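Local coordinates for hypothetical protein YfiH (PDB 6DZD) that probably cleaves adenosine, inosine and methylthioadenosine with phosphate to free the purine base, and probably also deaminates adenosine, at residues F213-I216 with E220-L223. Sequence-based numbering, arbitrary orientation.
Sequences FLTI and EYRL. With K (potassium ion), chain D.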
ATOM      1  N   PHE A 213     -14.258  10.836  10.212  1.00 29.46           N
ATOM      2  CA  PHE A 213     -13.531  11.949  10.794  1.00 28.76           C
ATOM      3  C   PHE A 213     -14.387  12.633  11.846  1.00 29.88           C
ATOM      4  O   PHE A 213     -15.619  12.578  11.801  1.00 31.56           O
ATOM      5  CB  PHE A 213     -13.065  12.959   9.728  1.00 28.84           C
ATOM      6  CG  PHE A 213     -14.156  13.479   8.835  1.00 30.66           C
ATOM      7  CD1 PHE A 213     -15.013  14.480   9.270  1.00 32.28           C
ATOM      8  CD2 PHE A 213     -14.298  13.001   7.533  1.00 30.80           C
ATOM      9  CE1 PHE A 213     -16.013  14.975   8.439  1.00 34.12           C
ATOM     10  CE2 PHE A 213     -15.283  13.495   6.703  1.00 32.59           C
ATOM     11  CZ  PHE A 213     -16.143  14.484   7.158  1.00 34.29           C
ATOM     12  N   LEU A 214     -13.720  13.269  12.810  1.00 28.47           N
ATOM     13  CA  LEU A 214     -14.392  14.094  13.803  1.00 29.02           C
ATOM     14  C   LEU A 214     -13.641  15.412  13.913  1.00 28.80           C
ATOM     15  O   LEU A 214     -12.562  15.590  13.332  1.00 28.55           O
ATOM     16  CB  LEU A 214     -14.483  13.410  15.177  1.00 28.44           C
ATOM     17  CG  LEU A 214     -13.186  13.086  15.939  1.00 26.39           C
ATOM     18  CD1 LEU A 214     -12.674  14.259  16.818  1.00 26.02           C
ATOM     19  CD2 LEU A 214     -13.423  11.835  16.790  1.00 26.07           C
ATOM     20  N   THR A 215     -14.238  16.327  14.674  1.00 27.23           N
ATOM     21  CA  THR A 215     -13.715  17.668  14.919  1.00 27.21           C
ATOM     22  C   THR A 215     -13.170  17.734  16.342  1.00 26.44           C
ATOM     23  O   THR A 215     -13.924  17.556  17.305  1.00 28.28           O
ATOM     24  CB  THR A 215     -14.806  18.732  14.727  1.00 29.41           C
ATOM     25  OG1 THR A 215     -15.251  18.751  13.361  1.00 30.49           O
ATOM     26  CG2 THR A 215     -14.291  20.116  15.117  1.00 29.48           C
ATOM     27  N   ILE A 216     -11.865  17.955  16.477  1.00 26.80           N
ATOM     28  CA  ILE A 216     -11.298  18.246  17.794  1.00 25.99           C
ATOM     29  C   ILE A 216     -11.646  19.677  18.206  1.00 27.20           C
ATOM     30  O   ILE A 216     -12.274  19.928  19.248  1.00 28.74           O
ATOM     31  CB  ILE A 216      -9.778  18.013  17.771  1.00 24.06           C
ATOM     32  CG1 ILE A 216      -9.493  16.562  17.340  1.00 23.04           C
ATOM     33  CG2 ILE A 216      -9.171  18.331  19.125  1.00 23.47           C
ATOM     34  CD1 ILE A 216      -8.114  16.308  16.787  1.00 21.42           C
ATOM     35  N   GLU A 220      -9.335  21.663  13.089  1.00 31.06           N
ATOM     36  CA  GLU A 220      -8.526  20.468  13.297  1.00 29.25           C
ATOM     37  C   GLU A 220      -9.416  19.246  13.402  1.00 29.64           C
ATOM     38  O   GLU A 220     -10.373  19.225  14.183  1.00 29.77           O
ATOM     39  CB  GLU A 220      -7.649  20.548  14.541  1.00 26.58           C
ATOM     40  CG  GLU A 220      -6.489  19.566  14.452  1.00 24.16           C
ATOM     41  CD  GLU A 220      -5.424  19.818  15.495  1.00 21.58           C
ATOM     42  OE1 GLU A 220      -5.718  20.551  16.469  1.00 22.04           O
ATOM     43  OE2 GLU A 220      -4.286  19.317  15.316  1.00 19.49           O
ATOM     44  N   TYR A 221      -9.074  18.224  12.637  1.00 24.74           N
ATOM     45  CA  TYR A 221      -9.921  17.065  12.478  1.00 25.27           C
ATOM     46  C   TYR A 221      -9.082  15.807  12.610  1.00 23.11           C
ATOM     47  O   TYR A 221      -7.970  15.731  12.087  1.00 21.94           O
ATOM     48  CB  TYR A 221     -10.615  17.079  11.108  1.00 27.98           C
ATOM     49  CG  TYR A 221     -11.309  18.376  10.752  1.00 29.79           C
ATOM     50  CD1 TYR A 221     -12.619  18.600  11.140  1.00 30.43           C
ATOM     51  CD2 TYR A 221     -10.657  19.368  10.027  1.00 30.34           C
ATOM     52  CE1 TYR A 221     -13.256  19.758  10.830  1.00 31.68           C
ATOM     53  CE2 TYR A 221     -11.296  20.547   9.713  1.00 31.44           C
ATOM     54  CZ  TYR A 221     -12.598  20.726  10.118  1.00 32.21           C
ATOM     55  OH  TYR A 221     -13.276  21.874   9.822  1.00 33.22           O
ATOM     56  N   ARG A 222      -9.649  14.810  13.273  1.00 27.14           N
ATOM     57  CA  ARG A 222      -9.096  13.470  13.340  1.00 25.27           C
ATOM     58  C   ARG A 222      -9.671  12.689  12.169  1.00 26.52           C
ATOM     59  O   ARG A 222     -10.863  12.797  11.875  1.00 28.28           O
ATOM     60  CB  ARG A 222      -9.506  12.825  14.660  1.00 23.94           C
ATOM     61  CG  ARG A 222      -8.550  11.846  15.222  1.00 21.67           C
ATOM     62  CD  ARG A 222      -8.629  11.827  16.746  1.00 20.86           C
ATOM     63  NE  ARG A 222      -7.817  12.875  17.371  1.00 20.19           N
ATOM     64  CZ  ARG A 222      -6.479  12.933  17.365  1.00 18.83           C
ATOM     65  NH1 ARG A 222      -5.745  12.014  16.744  1.00 18.02           N
ATOM     66  NH2 ARG A 222      -5.865  13.924  17.990  1.00 18.33           N
ATOM     67  N   LEU A 223      -8.834  11.894  11.507  1.00 24.36           N
ATOM     68  CA  LEU A 223      -9.227  11.248  10.259  1.00 25.20           C
ATOM     69  C   LEU A 223      -8.677   9.829  10.201  1.00 23.36           C
ATOM     70  O   LEU A 223      -7.481   9.623  10.416  1.00 21.32           O
ATOM     71  CB  LEU A 223      -8.730  12.066   9.058  1.00 25.51           C
ATOM     72  CG  LEU A 223      -8.909  11.486   7.652  1.00 24.38           C
ATOM     73  CD1 LEU A 223     -10.368  11.151   7.417  1.00 26.55           C
ATOM     74  CD2 LEU A 223      -8.374  12.460   6.616  1.00 22.94           C
TER
HETATM   75  K     K D 302     -18.146  12.910  12.304  1.00 46.15           K
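Leu214 and Arg222 form the hydrogen-bonded pair of this antiparallel beta hairpin: Leu214 N donates to Arg222 O and Arg222 N returns the bond to Leu214 O, each at 3.0 Å. Ile216 N adds a third bond to Glu220 O where the chain turns a corner. The side chain of Arg222 can be followed outward. Its CB lies beside Leu214 CG at 3.9 Å, the two side chains pointing the same way; the bend at chi3 (-84°) then sets NE, and the turn at chi4 (-68°) brings NH2 round, each 3.5 Å from Ile216 CD1, an oblique approach to the guanidinium. At the tip, NH1 hydrogen-bonds to Ser188 O, next in sequence to the zinc ligand Cys189. A long aliphatic stem with a polar end suits this path.

On the other face lie Phe213, Thr215, Tyr221 and Leu223. Phe213 and Tyr221 rest on Ile198 of helix 195-201, Leu223 on Val197. Phe213 CB meets Leu223 CD1 at 4.0 Å. Thr215 OG1 sits at the edge of the Tyr221 ring, 3.4 Å from CE1. Tyrosine suits its place: a flat apolar ring against Ile198, with OH reaching far enough to hydrogen-bond to Asp195 OD1. A leucine in place of Tyr221 would probably leave Asp195 without this hydroxyl partner and Thr215 without its aromatic neighbour. Phe213 O and Asp210 O bind potassium, so the hairpin combines backbone pairing, metal binding and apolar contact with the helix.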